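Local structure of RNA-binding protein RO60 (Deinococcus radiodurans, 2NVO) at residues G93-K98 and F529-V534; D511-V516 and P523-A528; R46-G51 and L84-D89. The protein binds several small RNAs that accumulate during recovery from ultraviolet irradiation and contributes to the resistance of the bacterium to that radiation. All blocks are in the same frame, centred on the assembly; numbering follows the deposited sequence.

How the contacts relate
Following the chain from the N terminus, contact 3 closes first. It pairs helix 40-50 with helix 80-93, which belong to the TROVE part of the chain, and the loop between its segments includes strand 56-59. Contact 1 opens at the end of helix 80-93, at 93-98, and closes near the C terminus at 529-534. Its long loop runs through the rest of the helical repeats and most of the VWFA-like domain. Contact 2 is a short closure between strand 512-517 and helix 522-530 and falls within that long loop. Contacts 1 and 2 share helix 522-530. Contact 3 reaches both: Arg46 NH2 binds Val534 O, and Leu50 packs on Leu513 and Val525.

Contact 1: residues G93-K98 and F529-V534; sequences GQRAPK and FARGEV
Arg95 and Glu533 meet by charge. Arg95 lies in the loop after helix 80-93, and Glu533 lies near the C terminus, just past helix 522-530. Arg95 NE is 3.4 Å from Glu533 OE2. This is a salt bridge without a directed N-H, because the oxygen sits over one face of the guanidinium, toward its rim. The two flat groups are stacked, with their planes 22° apart. The Arg95 chain bends at chi2 (105°) and chi3, and this turns the face of its guanidinium to the carboxylate.

A second ionic bond lies within 529-534. Arg531 NH2 donates to Glu533 OE2 at 2.6 Å on the syn side of the carboxylate. The bond is bent, with an N-H...O angle of 132°. One carboxylate oxygen thus serves two arginines, and the three residues form a salt-bridge network. The arginine nitrogens nearest each other, Arg95 NE and Arg531 NH2, stay 4.7 Å apart.

Van der Waals contacts add to the charges. Arg95 NH2 lies 3.8 Å from both CB and CG of Glu533. Arg95 CD also approaches Arg531 NH2 at 4.2 Å.

The backbone sets the place of Glu533. Gly532, with positive phi, ends the helix in a Schellman motif, and its N bonds to Phe529 O. Arg95 also touches Ala528 of the same helix.

The contact lies at the surface and joins the TROVE horseshoe to the VWFA-like domain that closes the ring. Its chemistry implies a largely electrostatic link, in which the shared carboxylate probably offsets much of the like charge of the two arginines.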
# COMPACT_ATOMS: atom_id res chain seq x y z
N GLY A 93 2.30 -14.65 -3.93
CA GLY A 93 2.98 -14.36 -2.67
C GLY A 93 2.50 -13.06 -2.03
O GLY A 93 2.68 -12.84 -0.84
N GLN A 94 1.90 -12.21 -2.86
CA GLN A 94 1.25 -10.99 -2.40
C GLN A 94 2.14 -10.02 -1.64
O GLN A 94 1.67 -9.32 -0.75
CB GLN A 94 0.03 -11.34 -1.54
CG GLN A 94 -0.83 -12.42 -2.14
CD GLN A 94 -2.19 -12.52 -1.48
OE1 GLN A 94 -2.60 -11.62 -0.75
NE2 GLN A 94 -2.89 -13.62 -1.75
N ARG A 95 3.42 -9.96 -1.99
CA ARG A 95 4.34 -9.02 -1.34
C ARG A 95 4.48 -7.69 -2.09
O ARG A 95 5.04 -6.72 -1.56
CB ARG A 95 5.72 -9.64 -1.12
CG ARG A 95 5.99 -10.03 0.34
CD ARG A 95 5.91 -11.54 0.55
NE ARG A 95 6.98 -12.24 -0.18
CZ ARG A 95 7.23 -13.54 -0.07
NH1 ARG A 95 6.50 -14.29 0.75
NH2 ARG A 95 8.21 -14.10 -0.77
N ALA A 96 3.96 -7.63 -3.31
CA ALA A 96 4.04 -6.39 -4.08
C ALA A 96 3.01 -5.38 -3.60
O ALA A 96 1.82 -5.67 -3.58
CB ALA A 96 3.86 -6.68 -5.57
N PRO A 97 3.47 -4.19 -3.19
CA PRO A 97 2.56 -3.11 -2.80
C PRO A 97 1.57 -2.80 -3.93
O PRO A 97 0.40 -2.50 -3.67
CB PRO A 97 3.49 -1.91 -2.60
CG PRO A 97 4.80 -2.50 -2.30
CD PRO A 97 4.88 -3.82 -2.98
N LYS A 98 2.06 -2.89 -5.16
CA LYS A 98 1.24 -2.56 -6.32
C LYS A 98 1.23 -3.68 -7.36
O LYS A 98 2.24 -4.33 -7.58
CB LYS A 98 1.73 -1.27 -6.98
CG LYS A 98 1.36 -0.01 -6.22
CD LYS A 98 2.06 1.19 -6.82
CE LYS A 98 1.16 2.42 -6.80
NZ LYS A 98 1.91 3.68 -7.06
N PHE A 529 12.06 -7.29 2.67
CA PHE A 529 13.46 -7.13 2.29
C PHE A 529 14.40 -7.73 3.35
O PHE A 529 15.35 -8.44 3.02
CB PHE A 529 13.78 -5.64 2.09
CG PHE A 529 15.25 -5.36 1.92
CD1 PHE A 529 15.98 -4.86 2.98
CD2 PHE A 529 15.88 -5.59 0.72
CE1 PHE A 529 17.33 -4.59 2.84
CE2 PHE A 529 17.24 -5.33 0.57
CZ PHE A 529 17.96 -4.83 1.64
N ALA A 530 14.13 -7.45 4.62
CA ALA A 530 15.01 -7.92 5.69
C ALA A 530 15.01 -9.45 5.77
O ALA A 530 16.01 -10.06 6.14
CB ALA A 530 14.59 -7.34 7.03
N ARG A 531 13.87 -10.05 5.43
CA ARG A 531 13.73 -11.51 5.42
C ARG A 531 14.40 -12.12 4.20
O ARG A 531 14.40 -13.34 4.05
CB ARG A 531 12.25 -11.91 5.44
CG ARG A 531 11.53 -11.63 6.73
CD ARG A 531 10.06 -12.09 6.68
NE ARG A 531 9.37 -11.60 5.49
CZ ARG A 531 8.08 -11.25 5.45
NH1 ARG A 531 7.34 -11.33 6.54
NH2 ARG A 531 7.54 -10.81 4.31
N GLY A 532 14.94 -11.29 3.32
CA GLY A 532 15.58 -11.76 2.10
C GLY A 532 14.65 -12.05 0.93
O GLY A 532 15.05 -12.71 -0.02
N GLU A 533 13.41 -11.55 0.99
CA GLU A 533 12.40 -11.84 -0.04
C GLU A 533 12.28 -10.78 -1.15
O GLU A 533 11.41 -10.89 -2.02
CB GLU A 533 11.03 -12.04 0.62
CG GLU A 533 10.99 -13.11 1.70
CD GLU A 533 9.81 -12.97 2.65
OE1 GLU A 533 9.66 -13.82 3.55
OE2 GLU A 533 9.03 -12.00 2.51
N VAL A 534 13.11 -9.75 -1.15
CA VAL A 534 12.97 -8.69 -2.16
C VAL A 534 14.25 -8.42 -2.94
O VAL A 534 15.32 -8.29 -2.35
CB VAL A 534 12.48 -7.38 -1.53
CG1 VAL A 534 12.27 -6.33 -2.61
CG2 VAL A 534 11.19 -7.61 -0.75

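Contact 2: residues D511-V516 and P523-A528; sequences DMLDVV and PNVMTA
Val515 and Leu513 of strand 512-517 pack under Val525 and Met526 of helix 522-530. This is strand-to-helix packing in the VWFA-like domain, an alpha/beta fold with a mostly parallel central sheet. The strand leads through a short connection into the helix, which folds back over one face of the sheet.

The closer part is the pair Val515 and Met526. Their side chains cross at about a right angle. Met526 CG stands beside its own backbone N (chi1 -74°), and the chain then runs on toward the sheet before bending at chi3. Ile493 and Val495 of the neighbouring strand 491-496 also touch Met526.

The Leu513 and Val525 pair is looser. Leu513 CD2 comes only to 4.4 Å from Val525 CG1. Phe57 and Pro97 also pack on Val525, so this side too is buried.

The solvent side is that of the helix facing away from the strand. There Asn524 is exposed and Thr527 partly exposed. The contact between the segments is wholly apolar, and the strand finds its backbone partners in the sheet, with Leu492 and Val494 on one strand and Phe57 on another. At the closest approach, Val515 CG2 lies 4.0 Å from Met526 CG.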
# COMPACT_ATOMS: atom_id res chain seq x y z
N ASP A 511 22.18 -6.38 -0.88
CA ASP A 511 22.06 -6.24 0.57
C ASP A 511 21.63 -4.84 1.01
O ASP A 511 21.75 -4.51 2.18
CB ASP A 511 23.36 -6.68 1.28
CG ASP A 511 24.61 -5.92 0.77
OD1 ASP A 511 24.49 -5.03 -0.10
OD2 ASP A 511 25.72 -6.22 1.25
N MET A 512 21.13 -4.03 0.08
CA MET A 512 20.82 -2.63 0.39
C MET A 512 19.49 -2.20 -0.19
O MET A 512 19.14 -2.55 -1.31
CB MET A 512 21.91 -1.70 -0.17
CG MET A 512 23.30 -2.05 0.31
SD MET A 512 24.58 -1.01 -0.42
CE MET A 512 24.56 0.42 0.66
N LEU A 513 18.76 -1.39 0.57
CA LEU A 513 17.47 -0.87 0.13
C LEU A 513 17.33 0.59 0.56
O LEU A 513 17.57 0.90 1.72
CB LEU A 513 16.33 -1.67 0.77
CG LEU A 513 14.93 -1.15 0.44
CD1 LEU A 513 14.64 -1.42 -1.01
CD2 LEU A 513 13.86 -1.80 1.34
N ASP A 514 16.96 1.46 -0.37
CA ASP A 514 16.62 2.85 -0.06
C ASP A 514 15.10 2.97 -0.13
O ASP A 514 14.48 2.55 -1.12
CB ASP A 514 17.23 3.80 -1.10
CG ASP A 514 18.73 3.95 -0.97
OD1 ASP A 514 19.31 3.54 0.06
OD2 ASP A 514 19.35 4.51 -1.90
N VAL A 515 14.51 3.55 0.91
CA VAL A 515 13.09 3.85 0.93
C VAL A 515 12.98 5.36 0.87
O VAL A 515 13.40 6.06 1.80
CB VAL A 515 12.44 3.37 2.21
CG1 VAL A 515 10.93 3.74 2.24
CG2 VAL A 515 12.66 1.85 2.39
N VAL A 516 12.42 5.84 -0.23
CA VAL A 516 12.33 7.27 -0.47
C VAL A 516 10.90 7.70 -0.15
O VAL A 516 9.96 7.33 -0.84
CB VAL A 516 12.66 7.59 -1.94
CG1 VAL A 516 12.65 9.11 -2.18
CG2 VAL A 516 14.01 7.01 -2.31
N PRO A 523 6.43 -0.38 5.51
CA PRO A 523 6.86 -1.32 6.56
C PRO A 523 6.90 -2.77 6.10
O PRO A 523 7.86 -3.48 6.41
CB PRO A 523 5.80 -1.14 7.64
CG PRO A 523 5.41 0.30 7.49
CD PRO A 523 5.37 0.52 6.01
N ASN A 524 5.88 -3.20 5.37
CA ASN A 524 5.86 -4.57 4.86
C ASN A 524 6.96 -4.84 3.83
O ASN A 524 7.55 -5.93 3.78
CB ASN A 524 4.47 -4.90 4.31
CG ASN A 524 3.44 -5.09 5.41
OD1 ASN A 524 2.23 -5.12 5.16
ND2 ASN A 524 3.91 -5.23 6.64
N VAL A 525 7.25 -3.85 3.02
CA VAL A 525 8.35 -3.97 2.06
C VAL A 525 9.68 -4.10 2.81
O VAL A 525 10.53 -4.91 2.45
CB VAL A 525 8.36 -2.80 1.06
CG1 VAL A 525 9.70 -2.71 0.30
CG2 VAL A 525 7.20 -2.93 0.09
N MET A 526 9.84 -3.32 3.88
CA MET A 526 11.10 -3.33 4.61
C MET A 526 11.28 -4.68 5.28
O MET A 526 12.37 -5.24 5.31
CB MET A 526 11.15 -2.21 5.65
CG MET A 526 11.36 -0.82 5.02
SD MET A 526 11.00 0.54 6.14
CE MET A 526 12.25 0.33 7.34
N THR A 527 10.18 -5.19 5.83
CA THR A 527 10.21 -6.49 6.48
C THR A 527 10.50 -7.58 5.46
O THR A 527 11.31 -8.47 5.71
CB THR A 527 8.86 -6.78 7.17
OG1 THR A 527 8.66 -5.82 8.21
CG2 THR A 527 8.85 -8.19 7.77
N ALA A 528 9.84 -7.52 4.31
CA ALA A 528 10.07 -8.53 3.27
C ALA A 528 11.52 -8.50 2.83
O ALA A 528 12.15 -9.54 2.63
CB ALA A 528 9.15 -8.29 2.08

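Contact 3: residues R46-G51 and L84-D89; sequences RFLVLG and LRVTLD
Leu48 packs on Val86 and Thr87 in a buried helix-to-helix contact near the start of the TROVE domain. This domain is a horseshoe of HEAT-like helical repeats. The contact sets the last turn of helix 40-50 against the middle of helix 80-93. Between 46-51 and 84-89 the nearest CA atoms are those of Leu48 and Thr87, 7.3 Å apart.

Within 46-51, Leu48 makes every contact with 84-89. Its CB points toward the other helix. CG stands beside the backbone N (chi1 -70°), and with chi2 at 170° the branched end extends outward to the partner. Methyl CD1 fits between two neighbouring residues. It lies 3.9 Å from Val86 CG1 and 3.8 Å from the backbone CA of Thr87. The leucine end therefore rests partly on the helix backbone itself.

Thr87 meets Leu48 at about a right angle and presents its hydroxyl oxygen to both methyls. Thr87 OG1 is 4.1 Å from Leu48 CD2. These are plain van der Waals contacts. The polar need of OG1 is met within its own helix by a hydrogen bond with Ala83 O, which lets the hydroxyl sit against an apolar side chain.

Other residues complete the packing. Val105 of helix 100-112 touches both Leu48 and Thr87, so a third helix closes over the pair. The same valine also touches Phe47, the residue before Leu48. Val86 also meets Glu41, Leu44 and Thr45, earlier in helix 40-50. Across the helices, Leu48 CD1 lies 3.8 Å from Thr87 OG1.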
# COMPACT_ATOMS: atom_id res chain seq x y z
N ARG A 46 12.64 -8.41 -7.69
CA ARG A 46 12.84 -7.09 -7.11
C ARG A 46 12.08 -6.03 -7.89
O ARG A 46 11.46 -5.15 -7.32
CB ARG A 46 14.31 -6.72 -7.02
CG ARG A 46 14.54 -5.38 -6.31
CD ARG A 46 16.00 -5.18 -5.93
NE ARG A 46 16.39 -6.06 -4.83
CZ ARG A 46 17.51 -5.95 -4.13
NH1 ARG A 46 18.37 -4.98 -4.41
NH2 ARG A 46 17.76 -6.81 -3.14
N PHE A 47 12.15 -6.12 -9.22
CA PHE A 47 11.43 -5.19 -10.06
C PHE A 47 9.91 -5.30 -9.85
O PHE A 47 9.19 -4.31 -9.84
CB PHE A 47 11.79 -5.42 -11.53
CG PHE A 47 10.94 -4.65 -12.49
CD1 PHE A 47 11.31 -3.37 -12.89
CD2 PHE A 47 9.77 -5.19 -12.98
CE1 PHE A 47 10.51 -2.65 -13.78
CE2 PHE A 47 8.97 -4.47 -13.86
CZ PHE A 47 9.35 -3.21 -14.26
N LEU A 48 9.44 -6.53 -9.69
CA LEU A 48 8.01 -6.78 -9.47
C LEU A 48 7.49 -6.22 -8.15
O LEU A 48 6.36 -5.75 -8.08
CB LEU A 48 7.72 -8.27 -9.53
CG LEU A 48 7.85 -8.89 -10.92
CD1 LEU A 48 7.80 -10.41 -10.83
CD2 LEU A 48 6.73 -8.36 -11.81
N VAL A 49 8.31 -6.25 -7.11
CA VAL A 49 7.89 -5.75 -5.81
C VAL A 49 8.05 -4.24 -5.68
O VAL A 49 7.14 -3.55 -5.25
CB VAL A 49 8.66 -6.42 -4.65
CG1 VAL A 49 8.38 -5.69 -3.32
CG2 VAL A 49 8.30 -7.88 -4.55
N LEU A 50 9.23 -3.74 -6.03
CA LEU A 50 9.53 -2.33 -5.85
C LEU A 50 8.99 -1.48 -6.99
O LEU A 50 8.67 -0.32 -6.79
CB LEU A 50 11.04 -2.12 -5.73
CG LEU A 50 11.71 -2.85 -4.57
CD1 LEU A 50 13.19 -2.49 -4.50
CD2 LEU A 50 11.01 -2.52 -3.28
N GLY A 51 8.91 -2.05 -8.18
CA GLY A 51 8.45 -1.31 -9.34
C GLY A 51 9.60 -0.54 -9.94
O GLY A 51 9.41 0.40 -10.70
N LEU A 84 7.41 -15.43 -16.61
CA LEU A 84 6.03 -15.71 -16.27
C LEU A 84 5.90 -16.45 -14.94
O LEU A 84 5.00 -16.17 -14.15
CB LEU A 84 5.39 -16.55 -17.38
CG LEU A 84 3.95 -16.26 -17.82
CD1 LEU A 84 3.30 -17.54 -18.32
CD2 LEU A 84 3.13 -15.64 -16.71
N ARG A 85 6.78 -17.42 -14.71
CA ARG A 85 6.73 -18.18 -13.46
C ARG A 85 7.06 -17.28 -12.27
O ARG A 85 6.38 -17.32 -11.25
CB ARG A 85 7.69 -19.38 -13.51
CG ARG A 85 8.12 -19.90 -12.14
CD ARG A 85 8.97 -21.16 -12.25
NE ARG A 85 9.95 -21.08 -13.34
CZ ARG A 85 11.21 -20.69 -13.18
NH1 ARG A 85 11.67 -20.35 -11.98
NH2 ARG A 85 12.02 -20.64 -14.23
N VAL A 86 8.10 -16.46 -12.43
CA VAL A 86 8.48 -15.47 -11.42
C VAL A 86 7.30 -14.54 -11.13
O VAL A 86 6.97 -14.27 -9.97
CB VAL A 86 9.71 -14.66 -11.89
CG1 VAL A 86 10.07 -13.58 -10.88
CG2 VAL A 86 10.90 -15.58 -12.13
N THR A 87 6.64 -14.07 -12.18
CA THR A 87 5.52 -13.14 -12.04
C THR A 87 4.35 -13.76 -11.30
O THR A 87 3.75 -13.11 -10.44
CB THR A 87 5.08 -12.58 -13.41
OG1 THR A 87 6.14 -11.79 -13.95
CG2 THR A 87 3.85 -11.70 -13.28
N LEU A 88 4.01 -15.01 -11.59
CA LEU A 88 2.92 -15.65 -10.88
C LEU A 88 3.26 -15.89 -9.41
O LEU A 88 2.42 -15.70 -8.53
CB LEU A 88 2.49 -16.95 -11.58
CG LEU A 88 1.43 -16.76 -12.68
CD1 LEU A 88 1.84 -15.67 -13.64
CD2 LEU A 88 1.21 -18.08 -13.42
N ASP A 89 4.50 -16.31 -9.15
CA ASP A 89 5.00 -16.49 -7.79
C ASP A 89 4.84 -15.21 -6.95
O ASP A 89 4.45 -15.26 -5.79
CB ASP A 89 6.48 -16.90 -7.80
CG ASP A 89 6.70 -18.37 -8.18
OD1 ASP A 89 7.87 -18.80 -8.23
OD2 ASP A 89 5.70 -19.09 -8.43